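Beta-galactosidase (Trichoderma reesei, PDB 3OG2) probably catalyses the hydrolysis of terminal non-reducing beta-D-galactose residues in beta-D-galactosides, as a glycoside hydrolase of family 35. Local coordinates at residues 73-78 against 99-104; 119-124 against 320-325; 177-182 against 276-281. All coordinates share one frame; numbering follows the deposited sequence.

Contact 1: residues 73-78 against 99-104; sequences VSFYVD and PFFEAA
Phe-75 on strand 72-76 and Phe-100 on helix 98-107 pack together inside a beta-alpha-beta crossover of the TIM barrel, the unit in which the chain leaves one strand, runs back along a helix and enters the neighbouring parallel strand 110-116. The helix segment is almost exactly antiparallel to the strand (176° between their directions), and the two axes approach to 11.6 Å, a gap bridged by large aromatic side chains. The rings of Phe-75 and Phe-100 form a T-shaped (edge-to-face) pair with centroids 5.2 Å apart and planes at 64°. Phe-100 supplies the edge: its CE2 lies over one face of the Phe-75 ring, 3.7 Å from Phe-75 CG, and so above the CG-CD1 side of that ring and not its centre. The same edge reaches back to the stem of the partner, with Phe-100 CE2 3.8 Å from Phe-75 CB. This is possible because Phe-75 CG sits between its own backbone N and carbonyl carbon (chi1 67°), which turns the ring's face to the helix. Phe-101, one residue further on, brings the far end of its ring inward, and Phe-75 CZ meets its edge near the ring plane, 3.8 Å from Phe-101 CE1. Val-73 completes the strand side: its CG1 rests 4.1 Å from Phe-100 CZ. The contact is wholly apolar and buried. Around it, helix 58-66 covers Phe-100 with Phe-62 and, edge-to-face, with Tyr-58, while Phe-101 packs on Leu-111 of strand 110-116. Strand 72-76 itself is hydrogen-bonded between strands 38-47 and 110-116; Ser-74 points away from the helix, and Tyr-76 packs on Ile-119 and Ala-121 of the galactose site.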
loop_
_atom_site.group_PDB
_atom_site.type_symbol
_atom_site.label_atom_id
_atom_site.label_comp_id
_atom_site.label_asym_id
_atom_site.label_seq_id
_atom_site.Cartn_x
_atom_site.Cartn_y
_atom_site.Cartn_z
ATOM N N VAL A 73 -9.987 5.172 4.853
ATOM C CA VAL A 73 -9.103 4.420 3.970
ATOM C C VAL A 73 -9.530 4.741 2.535
ATOM O O VAL A 73 -10.721 4.790 2.225
ATOM C CB VAL A 73 -9.178 2.912 4.280
ATOM C CG1 VAL A 73 -8.701 2.035 3.119
ATOM C CG2 VAL A 73 -8.296 2.678 5.531
ATOM N N SER A 74 -8.505 4.891 1.696
ATOM C CA SER A 74 -8.692 5.043 0.259
ATOM C C SER A 74 -8.269 3.778 -0.453
ATOM O O SER A 74 -7.244 3.220 -0.096
ATOM C CB SER A 74 -7.806 6.232 -0.166
ATOM O OG SER A 74 -7.777 6.373 -1.582
ATOM N N PHE A 75 -9.076 3.334 -1.438
ATOM C CA PHE A 75 -8.741 2.073 -2.086
ATOM C C PHE A 75 -8.986 2.152 -3.577
ATOM O O PHE A 75 -9.935 2.789 -4.034
ATOM C CB PHE A 75 -9.534 0.914 -1.504
ATOM C CG PHE A 75 -11.037 0.936 -1.771
ATOM C CD1 PHE A 75 -11.920 1.716 -1.013
ATOM C CD2 PHE A 75 -11.557 0.167 -2.819
ATOM C CE1 PHE A 75 -13.298 1.691 -1.286
ATOM C CE2 PHE A 75 -12.932 0.138 -3.066
ATOM C CZ PHE A 75 -13.795 0.899 -2.302
ATOM N N TYR A 76 -8.145 1.438 -4.321
ATOM C CA TYR A 76 -8.368 1.196 -5.737
ATOM C C TYR A 76 -9.145 -0.105 -5.901
ATOM O O TYR A 76 -9.066 -1.010 -5.035
ATOM C CB TYR A 76 -7.034 1.070 -6.481
ATOM C CG TYR A 76 -6.342 2.370 -6.834
ATOM C CD1 TYR A 76 -7.021 3.487 -7.368
ATOM C CD2 TYR A 76 -4.945 2.410 -6.703
ATOM C CE1 TYR A 76 -6.294 4.645 -7.711
ATOM C CE2 TYR A 76 -4.243 3.554 -7.048
ATOM C CZ TYR A 76 -4.926 4.653 -7.547
ATOM O OH TYR A 76 -4.183 5.762 -7.853
ATOM N N VAL A 77 -9.781 -0.217 -7.068
ATOM C CA VAL A 77 -10.269 -1.510 -7.579
ATOM C C VAL A 77 -9.549 -1.766 -8.886
ATOM O O VAL A 77 -9.405 -0.810 -9.687
ATOM C CB VAL A 77 -11.785 -1.517 -7.795
ATOM C CG1 VAL A 77 -12.214 -2.908 -8.254
ATOM C CG2 VAL A 77 -12.532 -1.056 -6.559
ATOM N N ASP A 78 -9.061 -2.988 -9.111
ATOM C CA ASP A 78 -8.298 -3.322 -10.311
ATOM C C ASP A 78 -9.193 -4.046 -11.298
ATOM O O ASP A 78 -9.515 -5.244 -11.132
ATOM C CB ASP A 78 -7.098 -4.184 -9.870
ATOM C CG ASP A 78 -6.185 -4.526 -10.999
ATOM O OD1 ASP A 78 -6.428 -4.226 -12.182
ATOM O OD2 ASP A 78 -5.096 -5.158 -10.698
ATOM N N PRO A 99 -16.295 -8.122 2.091
ATOM C CA PRO A 99 -15.566 -8.203 3.379
ATOM C C PRO A 99 -14.749 -6.972 3.708
ATOM O O PRO A 99 -14.487 -6.662 4.861
ATOM C CB PRO A 99 -14.621 -9.399 3.157
ATOM C CG PRO A 99 -15.342 -10.236 2.104
ATOM C CD PRO A 99 -15.833 -9.162 1.145
ATOM N N PHE A 100 -14.312 -6.242 2.692
ATOM C CA PHE A 100 -13.565 -5.014 2.858
ATOM C C PHE A 100 -14.527 -3.956 3.430
ATOM O O PHE A 100 -14.183 -3.296 4.429
ATOM C CB PHE A 100 -12.958 -4.609 1.520
ATOM C CG PHE A 100 -11.933 -3.487 1.598
ATOM C CD1 PHE A 100 -10.670 -3.789 2.042
ATOM C CD2 PHE A 100 -12.220 -2.200 1.171
ATOM C CE1 PHE A 100 -9.673 -2.836 2.015
ATOM C CE2 PHE A 100 -11.227 -1.214 1.181
ATOM C CZ PHE A 100 -9.943 -1.527 1.626
ATOM N N PHE A 101 -15.706 -3.794 2.817
ATOM C CA PHE A 101 -16.699 -2.866 3.375
ATOM C C PHE A 101 -17.103 -3.216 4.803
ATOM O O PHE A 101 -17.233 -2.339 5.655
ATOM C CB PHE A 101 -17.935 -2.830 2.494
ATOM C CG PHE A 101 -17.741 -2.362 1.054
ATOM C CD1 PHE A 101 -16.803 -1.392 0.713
ATOM C CD2 PHE A 101 -18.515 -2.914 0.033
ATOM C CE1 PHE A 101 -16.616 -0.968 -0.589
ATOM C CE2 PHE A 101 -18.344 -2.466 -1.299
ATOM C CZ PHE A 101 -17.400 -1.490 -1.592
ATOM N N GLU A 102 -17.327 -4.528 5.021
ATOM C CA GLU A 102 -17.731 -4.965 6.362
ATOM C C GLU A 102 -16.663 -4.680 7.393
ATOM O O GLU A 102 -16.993 -4.252 8.530
ATOM C CB GLU A 102 -18.108 -6.458 6.315
ATOM C CG GLU A 102 -19.386 -6.657 5.487
ATOM C CD GLU A 102 -19.908 -8.071 5.499
ATOM O OE1 GLU A 102 -19.280 -8.901 6.202
ATOM O OE2 GLU A 102 -20.932 -8.361 4.819
ATOM N N ALA A 103 -15.407 -4.911 7.013
ATOM C CA ALA A 103 -14.338 -4.636 7.965
ATOM C C ALA A 103 -14.244 -3.133 8.249
ATOM O O ALA A 103 -13.941 -2.734 9.359
ATOM C CB ALA A 103 -12.995 -5.136 7.442
ATOM N N ALA A 104 -14.478 -2.293 7.243
ATOM C CA ALA A 104 -14.441 -0.842 7.470
ATOM C C ALA A 104 -15.502 -0.456 8.491
ATOM O O ALA A 104 -15.250 0.273 9.453
ATOM C CB ALA A 104 -14.665 -0.072 6.156
#

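Contact 2: residues 119-124 against 320-325; sequences INAEVS and NIYMTF
Tyr-322 OH is hydrogen-bonded to Tyr-342 OH, a hydroxyl that also bonds the carboxylate of Glu-122 through its OE1. Directly, the two side chains only pack against each other, with Glu-122 OE1 3.8 Å from Tyr-322 OH. The carboxylate is turned 82° from the plane of the phenol ring. It gets there through a chain bent at its second torsion (chi2 76°), which swings the acid end back toward Tyr-322. The other carboxylate oxygen, Glu-122 OE2, is hydrogen-bonded to O1 of a bound glycerol. The phenol hydroxyl also packs on Ala-121, with Tyr-322 OH 3.6 Å from Ala-121 CA and 4.1 Å from Ala-121 CB. Residues Ile-119, Asn-120, Ala-121 and Glu-122 have been seen to bind beta-D-galactose, and here the main-chain N of Ala-121 and ND2 of Asn-120 are hydrogen-bonded to the glycerol, probably in place of sugar hydroxyls. The contact thus joins the loop following barrel strand 110-116 to the end of strand 318-321, where the TIM barrel opens into its active site. A cis peptide joins Tyr-322 to Met-323, a non-proline cis bond, probably comparable to those at the end of the last strand in many related glycosidase barrels. In this bend Met-323 SD is set 3.3 Å above the plane of the Tyr-322 ring, over its centre, in a Met-aromatic contact; Tyr-344 adds an edge-to-face partner for the ring. Across the bend, Thr-324 OG1 donates to Ile-321 O over 3.0 Å, approaching from above the carbonyl plane.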
loop_
_atom_site.group_PDB
_atom_site.type_symbol
_atom_site.label_atom_id
_atom_site.label_comp_id
_atom_site.label_asym_id
_atom_site.label_seq_id
_atom_site.Cartn_x
_atom_site.Cartn_y
_atom_site.Cartn_z
ATOM N N ILE A 119 -6.399 3.057 -12.982
ATOM C CA ILE A 119 -5.921 3.337 -11.634
ATOM C C ILE A 119 -4.409 3.550 -11.544
ATOM O O ILE A 119 -3.940 4.063 -10.527
ATOM C CB ILE A 119 -6.336 2.210 -10.619
ATOM C CG1 ILE A 119 -5.776 0.842 -10.979
ATOM C CG2 ILE A 119 -7.857 2.195 -10.439
ATOM C CD1 ILE A 119 -5.900 -0.181 -9.865
ATOM N N ASN A 120 -3.633 3.171 -12.562
ATOM C CA ASN A 120 -2.152 3.262 -12.515
ATOM C C ASN A 120 -1.673 2.271 -11.458
ATOM O O ASN A 120 -1.682 1.067 -11.739
ATOM C CB ASN A 120 -1.707 4.725 -12.292
ATOM C CG ASN A 120 -0.325 4.963 -12.852
ATOM O OD1 ASN A 120 -0.074 4.738 -14.073
ATOM N ND2 ASN A 120 0.629 5.369 -12.026
ATOM N N ALA A 121 -1.306 2.724 -10.256
ATOM C CA ALA A 121 -1.190 1.843 -9.096
ATOM C C ALA A 121 -0.067 0.847 -9.136
ATOM O O ALA A 121 0.050 -0.044 -8.264
ATOM C CB ALA A 121 -2.500 1.089 -8.813
ATOM N N GLU A 122 0.833 0.984 -10.103
ATOM C CA GLU A 122 1.907 -0.004 -10.310
ATOM C C GLU A 122 1.366 -1.434 -10.475
ATOM O O GLU A 122 2.004 -2.419 -10.140
ATOM C CB GLU A 122 2.960 0.063 -9.196
ATOM C CG GLU A 122 3.797 1.368 -9.308
ATOM C CD GLU A 122 3.051 2.597 -8.818
ATOM O OE1 GLU A 122 2.641 2.629 -7.615
ATOM O OE2 GLU A 122 2.927 3.583 -9.594
ATOM N N VAL A 123 0.154 -1.529 -11.049
ATOM C CA VAL A 123 -0.450 -2.816 -11.373
ATOM C C VAL A 123 -0.375 -3.019 -12.895
ATOM O O VAL A 123 -0.273 -2.054 -13.677
ATOM C CB VAL A 123 -1.907 -3.000 -10.915
ATOM C CG1 VAL A 123 -1.987 -2.801 -9.388
ATOM C CG2 VAL A 123 -2.916 -2.125 -11.654
ATOM N N SER A 124 -0.467 -4.293 -13.299
ATOM C CA SER A 124 -0.410 -4.622 -14.722
ATOM C C SER A 124 -1.499 -3.829 -15.476
ATOM O O SER A 124 -2.664 -3.812 -15.067
ATOM C CB SER A 124 -0.653 -6.124 -14.895
ATOM O OG SER A 124 -0.487 -6.443 -16.278
ATOM N N ASN A 320 -4.589 11.931 2.318
ATOM C CA ASN A 320 -4.485 10.485 2.196
ATOM C C ASN A 320 -3.044 10.091 1.909
ATOM O O ASN A 320 -2.403 10.676 1.037
ATOM C CB ASN A 320 -5.391 9.993 1.076
ATOM C CG ASN A 320 -5.261 8.490 0.836
ATOM O OD1 ASN A 320 -5.488 7.678 1.749
ATOM N ND2 ASN A 320 -4.885 8.080 -0.359
ATOM N N ILE A 321 -2.576 9.116 2.676
ATOM C CA ILE A 321 -1.190 8.658 2.597
ATOM C C ILE A 321 -1.070 7.422 1.734
ATOM O O ILE A 321 -1.621 6.361 2.034
ATOM C CB ILE A 321 -0.657 8.345 4.023
ATOM C CG1 ILE A 321 -0.785 9.561 4.979
ATOM C CG2 ILE A 321 0.791 7.814 3.971
ATOM C CD1 ILE A 321 -0.208 10.853 4.377
ATOM N N TYR A 322 -0.372 7.580 0.568
ATOM C CA TYR A 322 -0.232 6.511 -0.435
ATOM C C TYR A 322 1.195 6.001 -0.288
ATOM O O TYR A 322 2.100 6.799 -0.630
ATOM C CB TYR A 322 -0.509 7.103 -1.836
ATOM C CG TYR A 322 -0.519 6.011 -2.888
ATOM C CD1 TYR A 322 0.633 5.354 -3.320
ATOM C CD2 TYR A 322 -1.719 5.586 -3.482
ATOM C CE1 TYR A 322 0.621 4.373 -4.260
ATOM C CE2 TYR A 322 -1.774 4.583 -4.442
ATOM C CZ TYR A 322 -0.600 3.979 -4.821
ATOM O OH TYR A 322 -0.628 2.953 -5.735
ATOM N N MET A 323 1.490 4.748 0.003
ATOM C CA MET A 323 0.595 3.740 0.583
ATOM C C MET A 323 0.665 3.825 2.119
ATOM O O MET A 323 1.684 4.270 2.673
ATOM C CB MET A 323 1.079 2.339 0.213
ATOM C CG MET A 323 1.017 2.025 -1.299
ATOM S SD MET A 323 -0.640 2.169 -1.991
ATOM C CE MET A 323 -1.460 0.762 -1.239
ATOM N N THR A 324 -0.369 3.333 2.781
ATOM C CA THR A 324 -0.287 3.080 4.223
ATOM C C THR A 324 -0.046 1.602 4.487
ATOM O O THR A 324 0.783 1.281 5.328
ATOM C CB THR A 324 -1.535 3.635 4.910
ATOM O OG1 THR A 324 -1.512 5.085 4.742
ATOM C CG2 THR A 324 -1.537 3.377 6.401
ATOM N N PHE A 325 -0.718 0.723 3.769
ATOM C CA PHE A 325 -0.394 -0.699 3.755
ATOM C C PHE A 325 -0.301 -1.085 2.271
ATOM O O PHE A 325 -1.319 -0.888 1.571
ATOM C CB PHE A 325 -1.449 -1.544 4.489
ATOM C CG PHE A 325 -1.262 -3.030 4.163
ATOM C CD1 PHE A 325 -0.186 -3.737 4.667
ATOM C CD2 PHE A 325 -2.202 -3.662 3.335
ATOM C CE1 PHE A 325 -0.029 -5.088 4.348
ATOM C CE2 PHE A 325 -2.026 -5.006 3.032
ATOM C CZ PHE A 325 -0.954 -5.713 3.549
#

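Contact 3: residues 177-182 against 276-281; sequences PENEYS and LVEFQG. With GOL (glycerol), chain G.
Asn-179, Glu-180 and Glu-278 converge on a glycerol in the galactose site of the TIM barrel. The two glutamates, one in the loop after strand 172-177 and the other at the break in strand 275-280, are consistent with the carboxylate pair of related barrel glycosidases. Glycerol O3 bridges the two segments by hydrogen bonds: it accepts from Asn-179 ND2 at 2.9 Å in a nearly straight bond (167° at the hydrogen) and donates to Glu-278 OE2 at 2.6 Å. Asn-179 and Glu-278 themselves meet by packing, Asn-179 OD1 lying 3.7 Å from Glu-278 OE2 with the amide and carboxylate planes only 20° apart. Like charges are brought close together where Glu-180 OE2 stands 3.8 Å from Glu-278 OE1, carried there by a side chain extended beyond CG (chi2 -165°), and Glu-180 CD lies 3.3 Å from glycerol O3. Anchoring bonds hold each group from outside. Arg-114 makes a salt bridge to Glu-278 OE2, and Tyr-240 OH is bonded to Glu-278 OE1; Tyr-76 OH fixes Asn-179 OD1, leaving ND2 to face the ligand. Trp-791 NE1 is hydrogen-bonded to Glu-180 OE1. Replacing Glu-180 by an alanine would probably leave Trp-791 NE1 without its carboxylate acceptor and open a gap beside glycerol C3 and O3. Glu-178 OE1, which also makes a salt bridge to Arg-140, accepts from Asn-179 N at 2.8 Å on its anti side, out of the carboxylate plane.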
loop_
_atom_site.group_PDB
_atom_site.type_symbol
_atom_site.label_atom_id
_atom_site.label_comp_id
_atom_site.label_asym_id
_atom_site.label_seq_id
_atom_site.Cartn_x
_atom_site.Cartn_y
_atom_site.Cartn_z
ATOM N N PRO A 177 -13.440 9.425 -9.715
ATOM C CA PRO A 177 -13.507 8.940 -11.066
ATOM C C PRO A 177 -12.138 9.114 -11.750
ATOM O O PRO A 177 -11.502 10.154 -11.560
ATOM C CB PRO A 177 -14.545 9.875 -11.716
ATOM C CG PRO A 177 -14.521 11.145 -10.914
ATOM C CD PRO A 177 -13.879 10.862 -9.596
ATOM N N GLU A 178 -11.715 8.130 -12.564
ATOM C CA GLU A 178 -10.439 8.297 -13.317
ATOM C C GLU A 178 -9.263 8.318 -12.335
ATOM O O GLU A 178 -9.415 7.940 -11.145
ATOM C CB GLU A 178 -10.468 9.521 -14.271
ATOM C CG GLU A 178 -10.419 9.142 -15.757
ATOM C CD GLU A 178 -9.049 8.742 -16.248
ATOM O OE1 GLU A 178 -8.041 8.996 -15.518
ATOM O OE2 GLU A 178 -8.891 8.200 -17.382
ATOM N N ASN A 179 -8.084 8.713 -12.779
ATOM C CA ASN A 179 -6.916 8.729 -11.877
ATOM C C ASN A 179 -5.843 9.607 -12.495
ATOM O O ASN A 179 -5.346 9.240 -13.573
ATOM C CB ASN A 179 -6.382 7.307 -11.661
ATOM C CG ASN A 179 -5.225 7.361 -10.667
ATOM O OD1 ASN A 179 -5.569 7.455 -9.456
ATOM N ND2 ASN A 179 -3.960 7.388 -11.023
ATOM N N GLU A 180 -5.477 10.693 -11.839
ATOM C CA GLU A 180 -4.402 11.561 -12.334
ATOM C C GLU A 180 -4.587 11.882 -13.825
ATOM O O GLU A 180 -3.676 11.755 -14.655
ATOM C CB GLU A 180 -2.990 10.996 -12.079
ATOM C CG GLU A 180 -2.688 10.981 -10.585
ATOM C CD GLU A 180 -1.261 10.795 -10.207
ATOM O OE1 GLU A 180 -0.454 10.316 -11.031
ATOM O OE2 GLU A 180 -0.841 11.077 -9.030
ATOM N N TYR A 181 -5.798 12.347 -14.123
ATOM C CA TYR A 181 -6.100 12.795 -15.502
ATOM C C TYR A 181 -5.529 14.184 -15.652
ATOM O O TYR A 181 -6.220 15.172 -15.341
ATOM C CB TYR A 181 -7.632 12.702 -15.729
ATOM C CG TYR A 181 -7.965 13.107 -17.164
ATOM C CD1 TYR A 181 -7.677 12.247 -18.236
ATOM C CD2 TYR A 181 -8.566 14.331 -17.455
ATOM C CE1 TYR A 181 -7.984 12.629 -19.537
ATOM C CE2 TYR A 181 -8.866 14.699 -18.738
ATOM C CZ TYR A 181 -8.576 13.843 -19.764
ATOM O OH TYR A 181 -8.874 14.234 -21.065
ATOM N N SER A 182 -4.239 14.264 -16.028
ATOM C CA SER A 182 -3.492 15.487 -15.740
ATOM C C SER A 182 -2.667 16.025 -16.898
ATOM O O SER A 182 -2.225 17.186 -16.822
ATOM C CB SER A 182 -2.523 15.204 -14.580
ATOM O OG SER A 182 -3.338 14.859 -13.441
ATOM N N LEU A 276 -5.276 16.549 -0.492
ATOM C CA LEU A 276 -4.156 15.807 -1.036
ATOM C C LEU A 276 -4.643 14.350 -1.086
ATOM O O LEU A 276 -4.636 13.634 -0.088
ATOM C CB LEU A 276 -2.887 15.931 -0.185
ATOM C CG LEU A 276 -2.297 17.345 -0.214
ATOM C CD1 LEU A 276 -1.166 17.452 0.815
ATOM C CD2 LEU A 276 -1.799 17.693 -1.620
ATOM N N VAL A 277 -5.112 13.956 -2.254
ATOM C CA VAL A 277 -5.752 12.645 -2.393
ATOM C C VAL A 277 -4.711 11.543 -2.421
ATOM O O VAL A 277 -4.964 10.398 -2.077
ATOM C CB VAL A 277 -6.643 12.653 -3.663
ATOM C CG1 VAL A 277 -7.198 11.261 -3.981
ATOM C CG2 VAL A 277 -7.765 13.628 -3.359
ATOM N N GLU A 278 -3.454 11.837 -2.814
ATOM C CA GLU A 278 -2.328 10.924 -2.607
ATOM C C GLU A 278 -1.143 11.770 -2.174
ATOM O O GLU A 278 -0.714 12.655 -2.945
ATOM C CB GLU A 278 -1.850 10.160 -3.832
ATOM C CG GLU A 278 -2.978 9.322 -4.463
ATOM C CD GLU A 278 -2.499 8.784 -5.790
ATOM O OE1 GLU A 278 -1.273 8.730 -6.085
ATOM O OE2 GLU A 278 -3.358 8.369 -6.600
ATOM N N PHE A 279 -0.633 11.510 -0.990
ATOM C CA PHE A 279 0.611 12.145 -0.572
ATOM C C PHE A 279 1.588 11.042 -0.185
ATOM O O PHE A 279 1.218 10.067 0.479
ATOM C CB PHE A 279 0.384 13.139 0.574
ATOM C CG PHE A 279 1.683 13.936 0.771
ATOM C CD1 PHE A 279 2.001 15.009 -0.085
ATOM C CD2 PHE A 279 2.579 13.577 1.768
ATOM C CE1 PHE A 279 3.208 15.680 0.090
ATOM C CE2 PHE A 279 3.766 14.266 1.926
ATOM C CZ PHE A 279 4.100 15.295 1.085
ATOM N N GLN A 280 2.850 11.203 -0.574
ATOM C CA GLN A 280 3.870 10.187 -0.389
ATOM C C GLN A 280 3.924 9.580 1.006
ATOM O O GLN A 280 4.144 10.267 2.025
ATOM C CB GLN A 280 5.210 10.878 -0.710
ATOM C CG GLN A 280 6.384 9.911 -0.693
ATOM C CD GLN A 280 7.519 10.403 -1.578
ATOM O OE1 GLN A 280 7.675 11.607 -1.846
ATOM N NE2 GLN A 280 8.310 9.453 -2.070
ATOM N N GLY A 281 3.780 8.253 1.012
ATOM C CA GLY A 281 3.960 7.426 2.201
ATOM C C GLY A 281 5.040 6.372 2.019
ATOM O O GLY A 281 5.185 5.531 2.930
HETATM C C1 GOL G . 0.516 5.519 -7.867
HETATM O O1 GOL G . 1.271 5.524 -9.085
HETATM C C2 GOL G . -0.879 6.097 -8.083
HETATM O O2 GOL G . -1.580 5.207 -8.881
HETATM C C3 GOL G . -0.818 7.465 -8.748
HETATM O O3 GOL G . -2.188 7.928 -8.842
#

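How the contacts relate
All three contacts belong to the family 35 TIM barrel and reach the same curled sheet. Contact 1 closes first along the chain; contact 3 is nested within the excursion closed by contact 2. Centres of contacts 2 and 3 lie about 9 Å apart, because strands 275-280 and 318-321 are neighbours, with a probable hydrogen bond between Asn-320 O and Phe-279 N (2.8 Å). The centre of contact 1 is about 13 Å from that of contact 2 and about 17 Å from that of contact 3. Yet Tyr-76 of strand 72-76 touches Ala-121, and Tyr-76 OH lies 2.7 Å from Asn-179 OD1, a probable hydrogen bond. One strand thus joins the barrel's outer layer to the galactose site.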